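Local coordinates for protein 401aa long hypothetical glucose-1-phosphate thymidylyltransferase (Sulfolobus tokodaii, PDB 2GGO) that probably transfers nucleotidyl groups onto sugar 1-phosphates, and takes part in making UDP-N-acetylglucosamine and UDP-N-acetylgalactosamine as a bifunctional enzyme with a hexapeptide-repeat C-terminal section, at residues Ala87-Leu100 with Asn157-Thr169. Sequence-based numbering, arbitrary orientation.
Sequences AKFNDEALIIYGDL and NAGIYKLNSDIFT
Ala93 and Leu163 pair through both their backbone N-H and C=O groups, as do Ile95 and Tyr161, in the antiparallel join between strands 92-97 and 160-164 of the mixed central sheet of the GT-A-like nucleotidyltransferase fold. The straightest of these four bonds, Tyr161 N to Ile95 O, is 2.8 Å long with an N-H...O angle of 174°. Toward Tyr97 the pairing fades to a weak bond from its N to Gly159 O; beyond the other end, Asp91 O takes Ser165 N at 2.7 Å. Leu94 and Ile96 turn their own backbone bonds to strand 2-6.

On the face that carries Glu92, Leu94 and Ile96, Lys162 bends at chi2 and chi3, which folds NZ back to a salt bridge with Glu92 OE1 (2.8 Å), on its anti lone pair. NZ also hydrogen-bonds Asn164 OD1 at 3.0 Å, on a lone pair in the amide's carbonyl plane, and the backbone oxygens of Leu114 and Glu116.

On the opposite face, Tyr161 CD1 packs on Ile95 CG2 at 3.6 Å. Asn157, which like Tyr97 probably helps bind N-acetylglucosamine 1-phosphate, donates from ND2 within its amide plane to Tyr161 OH, a bond modelled doubtfully short. A phenylalanine in place of Tyr161 would probably leave that amide without its hydroxyl partner and freer to turn. Asn157 OD1 closes an Asx turn, accepting Gly159 N at 2.9 Å.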
loop_
_atom_site.group_PDB
_atom_site.type_symbol
_atom_site.label_atom_id
_atom_site.label_comp_id
_atom_site.label_asym_id
_atom_site.label_seq_id
_atom_site.Cartn_x
_atom_site.Cartn_y
_atom_site.Cartn_z
ATOM N N ALA A 87 7.870 -22.193 4.555
ATOM C CA ALA A 87 8.661 -22.295 3.310
ATOM C C ALA A 87 8.966 -23.739 2.909
ATOM O O ALA A 87 9.504 -24.535 3.697
ATOM C CB ALA A 87 9.942 -21.485 3.376
ATOM N N LYS A 88 8.611 -24.034 1.656
ATOM C CA LYS A 88 8.726 -25.351 1.018
ATOM C C LYS A 88 9.807 -25.342 -0.099
ATOM O O LYS A 88 9.530 -25.669 -1.273
ATOM C CB LYS A 88 7.351 -25.778 0.451
ATOM C CG LYS A 88 6.299 -26.215 1.492
ATOM C CD LYS A 88 4.967 -26.576 0.823
ATOM C CE LYS A 88 4.128 -27.534 1.673
ATOM N NZ LYS A 88 4.578 -28.958 1.582
ATOM N N PHE A 89 11.036 -24.965 0.269
ATOM C CA PHE A 89 12.133 -24.912 -0.702
ATOM C C PHE A 89 13.451 -25.563 -0.260
ATOM O O PHE A 89 13.824 -25.589 0.936
ATOM C CB PHE A 89 12.360 -23.476 -1.249
ATOM C CG PHE A 89 13.301 -22.615 -0.410
ATOM C CD1 PHE A 89 14.675 -22.566 -0.691
ATOM C CD2 PHE A 89 12.812 -21.829 0.640
ATOM C CE1 PHE A 89 15.554 -21.769 0.079
ATOM C CE2 PHE A 89 13.688 -21.017 1.407
ATOM C CZ PHE A 89 15.060 -20.994 1.120
ATOM N N ASN A 90 14.125 -26.092 -1.281
ATOM C CA ASN A 90 15.543 -26.470 -1.241
ATOM C C ASN A 90 16.303 -25.542 -2.229
ATOM O O ASN A 90 15.674 -24.756 -2.967
ATOM C CB ASN A 90 15.707 -27.965 -1.602
ATOM C CG ASN A 90 14.491 -28.808 -1.185
ATOM O OD1 ASN A 90 14.419 -29.321 -0.059
ATOM N ND2 ASN A 90 13.526 -28.940 -2.094
ATOM N N ASP A 91 17.636 -25.637 -2.242
ATOM C CA ASP A 91 18.500 -24.775 -3.066
ATOM C C ASP A 91 18.264 -23.308 -2.710
ATOM O O ASP A 91 18.768 -22.830 -1.687
ATOM C CB ASP A 91 18.310 -25.002 -4.585
ATOM C CG ASP A 91 17.722 -26.378 -4.916
ATOM O OD1 ASP A 91 18.449 -27.399 -4.731
ATOM O OD2 ASP A 91 16.531 -26.427 -5.354
ATOM N N GLU A 92 17.473 -22.619 -3.540
ATOM C CA GLU A 92 17.332 -21.163 -3.479
ATOM C C GLU A 92 15.885 -20.663 -3.582
ATOM O O GLU A 92 15.049 -21.253 -4.279
ATOM C CB GLU A 92 18.124 -20.510 -4.607
ATOM C CG GLU A 92 19.519 -20.997 -4.805
ATOM C CD GLU A 92 20.096 -20.504 -6.098
ATOM O OE1 GLU A 92 20.593 -19.367 -6.145
ATOM O OE2 GLU A 92 20.060 -21.262 -7.083
ATOM N N ALA A 93 15.603 -19.546 -2.922
ATOM C CA ALA A 93 14.322 -18.878 -3.115
ATOM C C ALA A 93 14.518 -17.388 -3.071
ATOM O O ALA A 93 15.403 -16.902 -2.357
ATOM C CB ALA A 93 13.325 -19.311 -2.081
ATOM N N LEU A 94 13.728 -16.687 -3.895
ATOM C CA LEU A 94 13.521 -15.246 -3.783
ATOM C C LEU A 94 12.341 -14.995 -2.827
ATOM O O LEU A 94 11.255 -15.557 -3.000
ATOM C CB LEU A 94 13.271 -14.618 -5.149
ATOM C CG LEU A 94 13.305 -13.089 -5.166
ATOM C CD1 LEU A 94 14.689 -12.545 -5.231
ATOM C CD2 LEU A 94 12.546 -12.593 -6.329
ATOM N N ILE A 95 12.603 -14.197 -1.787
ATOM C CA ILE A 95 11.643 -13.861 -0.745
ATOM C C ILE A 95 11.372 -12.368 -0.885
ATOM O O ILE A 95 12.310 -11.559 -0.943
ATOM C CB ILE A 95 12.208 -14.214 0.673
ATOM C CG1 ILE A 95 11.911 -15.657 1.083
ATOM C CG2 ILE A 95 11.598 -13.349 1.745
ATOM C CD1 ILE A 95 12.071 -16.697 0.016
ATOM N N ILE A 96 10.109 -11.989 -1.033
ATOM C CA ILE A 96 9.754 -10.562 -0.925
ATOM C C ILE A 96 8.596 -10.329 0.031
ATOM O O ILE A 96 7.756 -11.214 0.235
ATOM C CB ILE A 96 9.475 -9.855 -2.265
ATOM C CG1 ILE A 96 8.207 -10.380 -2.902
ATOM C CG2 ILE A 96 10.692 -9.925 -3.223
ATOM C CD1 ILE A 96 7.843 -9.550 -4.070
ATOM N N TYR A 97 8.590 -9.145 0.645
ATOM C CA TYR A 97 7.549 -8.761 1.604
ATOM C C TYR A 97 6.361 -8.243 0.856
ATOM O O TYR A 97 6.505 -7.530 -0.146
ATOM C CB TYR A 97 8.073 -7.757 2.607
ATOM C CG TYR A 97 8.993 -8.415 3.585
ATOM C CD1 TYR A 97 8.498 -9.236 4.602
ATOM C CD2 TYR A 97 10.361 -8.245 3.483
ATOM C CE1 TYR A 97 9.365 -9.876 5.494
ATOM C CE2 TYR A 97 11.244 -8.850 4.375
ATOM C CZ TYR A 97 10.748 -9.670 5.372
ATOM O OH TYR A 97 11.660 -10.255 6.241
ATOM N N GLY A 98 5.190 -8.646 1.311
ATOM C CA GLY A 98 3.971 -8.353 0.589
ATOM C C GLY A 98 3.494 -6.900 0.560
ATOM O O GLY A 98 2.481 -6.613 -0.083
ATOM N N ASP A 99 4.181 -5.989 1.253
ATOM C CA ASP A 99 3.724 -4.611 1.248
ATOM C C ASP A 99 4.688 -3.612 0.663
ATOM O O ASP A 99 4.538 -2.428 0.879
ATOM C CB ASP A 99 3.279 -4.163 2.632
ATOM C CG ASP A 99 4.240 -4.557 3.714
ATOM O OD1 ASP A 99 5.417 -4.861 3.410
ATOM O OD2 ASP A 99 3.808 -4.561 4.884
ATOM N N LEU A 100 5.662 -4.096 -0.102
ATOM C CA LEU A 100 6.634 -3.230 -0.714
ATOM C C LEU A 100 6.186 -2.948 -2.106
ATOM O O LEU A 100 5.711 -3.840 -2.805
ATOM C CB LEU A 100 7.997 -3.914 -0.829
ATOM C CG LEU A 100 8.524 -4.768 0.324
ATOM C CD1 LEU A 100 9.761 -5.594 -0.170
ATOM C CD2 LEU A 100 8.828 -3.927 1.616
ATOM N N ASN A 157 17.367 -2.258 5.012
ATOM C CA ASN A 157 16.882 -3.503 4.443
ATOM C C ASN A 157 15.649 -3.276 3.555
ATOM O O ASN A 157 14.569 -2.997 4.069
ATOM C CB ASN A 157 16.570 -4.490 5.568
ATOM C CG ASN A 157 16.042 -5.834 5.058
ATOM O OD1 ASN A 157 16.063 -6.120 3.861
ATOM N ND2 ASN A 157 15.577 -6.663 5.974
ATOM N N ALA A 158 15.817 -3.388 2.233
ATOM C CA ALA A 158 14.717 -3.209 1.267
ATOM C C ALA A 158 13.679 -4.353 1.260
ATOM O O ALA A 158 12.682 -4.260 0.544
ATOM C CB ALA A 158 15.262 -3.001 -0.128
ATOM N N GLY A 159 13.913 -5.412 2.048
ATOM C CA GLY A 159 13.023 -6.579 2.150
ATOM C C GLY A 159 12.855 -7.457 0.915
ATOM O O GLY A 159 11.813 -8.103 0.761
ATOM N N ILE A 160 13.863 -7.460 0.033
ATOM C CA ILE A 160 13.991 -8.403 -1.108
ATOM C C ILE A 160 15.215 -9.343 -0.942
ATOM O O ILE A 160 16.364 -8.923 -1.014
ATOM C CB ILE A 160 14.114 -7.657 -2.455
ATOM C CG1 ILE A 160 12.871 -6.801 -2.700
ATOM C CG2 ILE A 160 14.345 -8.652 -3.626
ATOM C CD1 ILE A 160 13.093 -5.678 -3.654
ATOM N N TYR A 161 14.951 -10.612 -0.681
ATOM C CA TYR A 161 15.998 -11.565 -0.351
ATOM C C TYR A 161 16.146 -12.621 -1.418
ATOM O O TYR A 161 15.165 -13.036 -2.012
ATOM C CB TYR A 161 15.635 -12.303 0.936
ATOM C CG TYR A 161 15.404 -11.423 2.128
ATOM C CD1 TYR A 161 14.511 -11.803 3.118
ATOM C CD2 TYR A 161 16.070 -10.202 2.271
ATOM C CE1 TYR A 161 14.292 -10.995 4.249
ATOM C CE2 TYR A 161 15.855 -9.373 3.390
ATOM C CZ TYR A 161 14.980 -9.786 4.389
ATOM O OH TYR A 161 14.762 -8.989 5.514
ATOM N N LYS A 162 17.371 -13.076 -1.631
ATOM C CA LYS A 162 17.629 -14.300 -2.395
ATOM C C LYS A 162 18.461 -15.186 -1.458
ATOM O O LYS A 162 19.657 -14.938 -1.228
ATOM C CB LYS A 162 18.397 -13.987 -3.689
ATOM C CG LYS A 162 18.281 -14.979 -4.812
ATOM C CD LYS A 162 19.029 -16.285 -4.560
ATOM C CE LYS A 162 20.545 -16.091 -4.501
ATOM N NZ LYS A 162 21.368 -17.348 -4.341
ATOM N N LEU A 163 17.806 -16.202 -0.905
ATOM C CA LEU A 163 18.377 -16.986 0.177
ATOM C C LEU A 163 18.440 -18.438 -0.232
ATOM O O LEU A 163 17.534 -18.949 -0.916
ATOM C CB LEU A 163 17.565 -16.834 1.476
ATOM C CG LEU A 163 17.339 -15.430 2.068
ATOM C CD1 LEU A 163 16.365 -15.498 3.200
ATOM C CD2 LEU A 163 18.618 -14.749 2.515
ATOM N N ASN A 164 19.540 -19.077 0.162
ATOM C CA ASN A 164 19.717 -20.517 -0.032
ATOM C C ASN A 164 19.239 -21.318 1.189
ATOM O O ASN A 164 19.103 -20.765 2.285
ATOM C CB ASN A 164 21.166 -20.820 -0.377
ATOM C CG ASN A 164 21.740 -19.824 -1.351
ATOM O OD1 ASN A 164 21.188 -19.593 -2.424
ATOM N ND2 ASN A 164 22.851 -19.216 -0.976
ATOM N N SER A 165 18.970 -22.604 0.992
ATOM C CA SER A 165 18.434 -23.459 2.048
ATOM C C SER A 165 19.213 -23.435 3.393
ATOM O O SER A 165 18.715 -23.937 4.403
ATOM C CB SER A 165 18.276 -24.888 1.520
ATOM O OG SER A 165 19.348 -25.225 0.651
ATOM N N ASP A 166 20.410 -22.841 3.414
ATOM C CA ASP A 166 21.159 -22.603 4.664
ATOM C C ASP A 166 20.414 -21.713 5.631
ATOM O O ASP A 166 20.767 -21.653 6.806
ATOM C CB ASP A 166 22.483 -21.896 4.403
ATOM C CG ASP A 166 23.205 -22.443 3.219
ATOM O OD1 ASP A 166 23.045 -23.658 2.959
ATOM O OD2 ASP A 166 23.920 -21.650 2.554
ATOM N N ILE A 167 19.420 -20.981 5.139
ATOM C CA ILE A 167 18.671 -20.102 6.006
ATOM C C ILE A 167 17.950 -20.878 7.124
ATOM O O ILE A 167 17.869 -20.390 8.260
ATOM C CB ILE A 167 17.695 -19.174 5.228
ATOM C CG1 ILE A 167 17.347 -17.936 6.076
ATOM C CG2 ILE A 167 16.425 -19.923 4.778
ATOM C CD1 ILE A 167 18.557 -17.200 6.682
ATOM N N PHE A 168 17.465 -22.085 6.810
ATOM C CA PHE A 168 16.675 -22.880 7.762
ATOM C C PHE A 168 17.465 -23.239 9.021
ATOM O O PHE A 168 16.942 -23.184 10.133
ATOM C CB PHE A 168 16.111 -24.126 7.086
ATOM C CG PHE A 168 15.263 -23.824 5.883
ATOM C CD1 PHE A 168 13.991 -23.265 6.031
ATOM C CD2 PHE A 168 15.736 -24.093 4.593
ATOM C CE1 PHE A 168 13.201 -22.981 4.908
ATOM C CE2 PHE A 168 14.957 -23.812 3.463
ATOM C CZ PHE A 168 13.685 -23.262 3.624
ATOM N N THR A 169 18.733 -23.574 8.827
ATOM C CA THR A 169 19.650 -23.834 9.922
ATOM C C THR A 169 19.614 -22.737 11.001
ATOM O O THR A 169 19.339 -23.026 12.172
ATOM C CB THR A 169 21.077 -24.028 9.386
ATOM O OG1 THR A 169 21.077 -25.114 8.456
ATOM C CG2 THR A 169 22.052 -24.337 10.516
#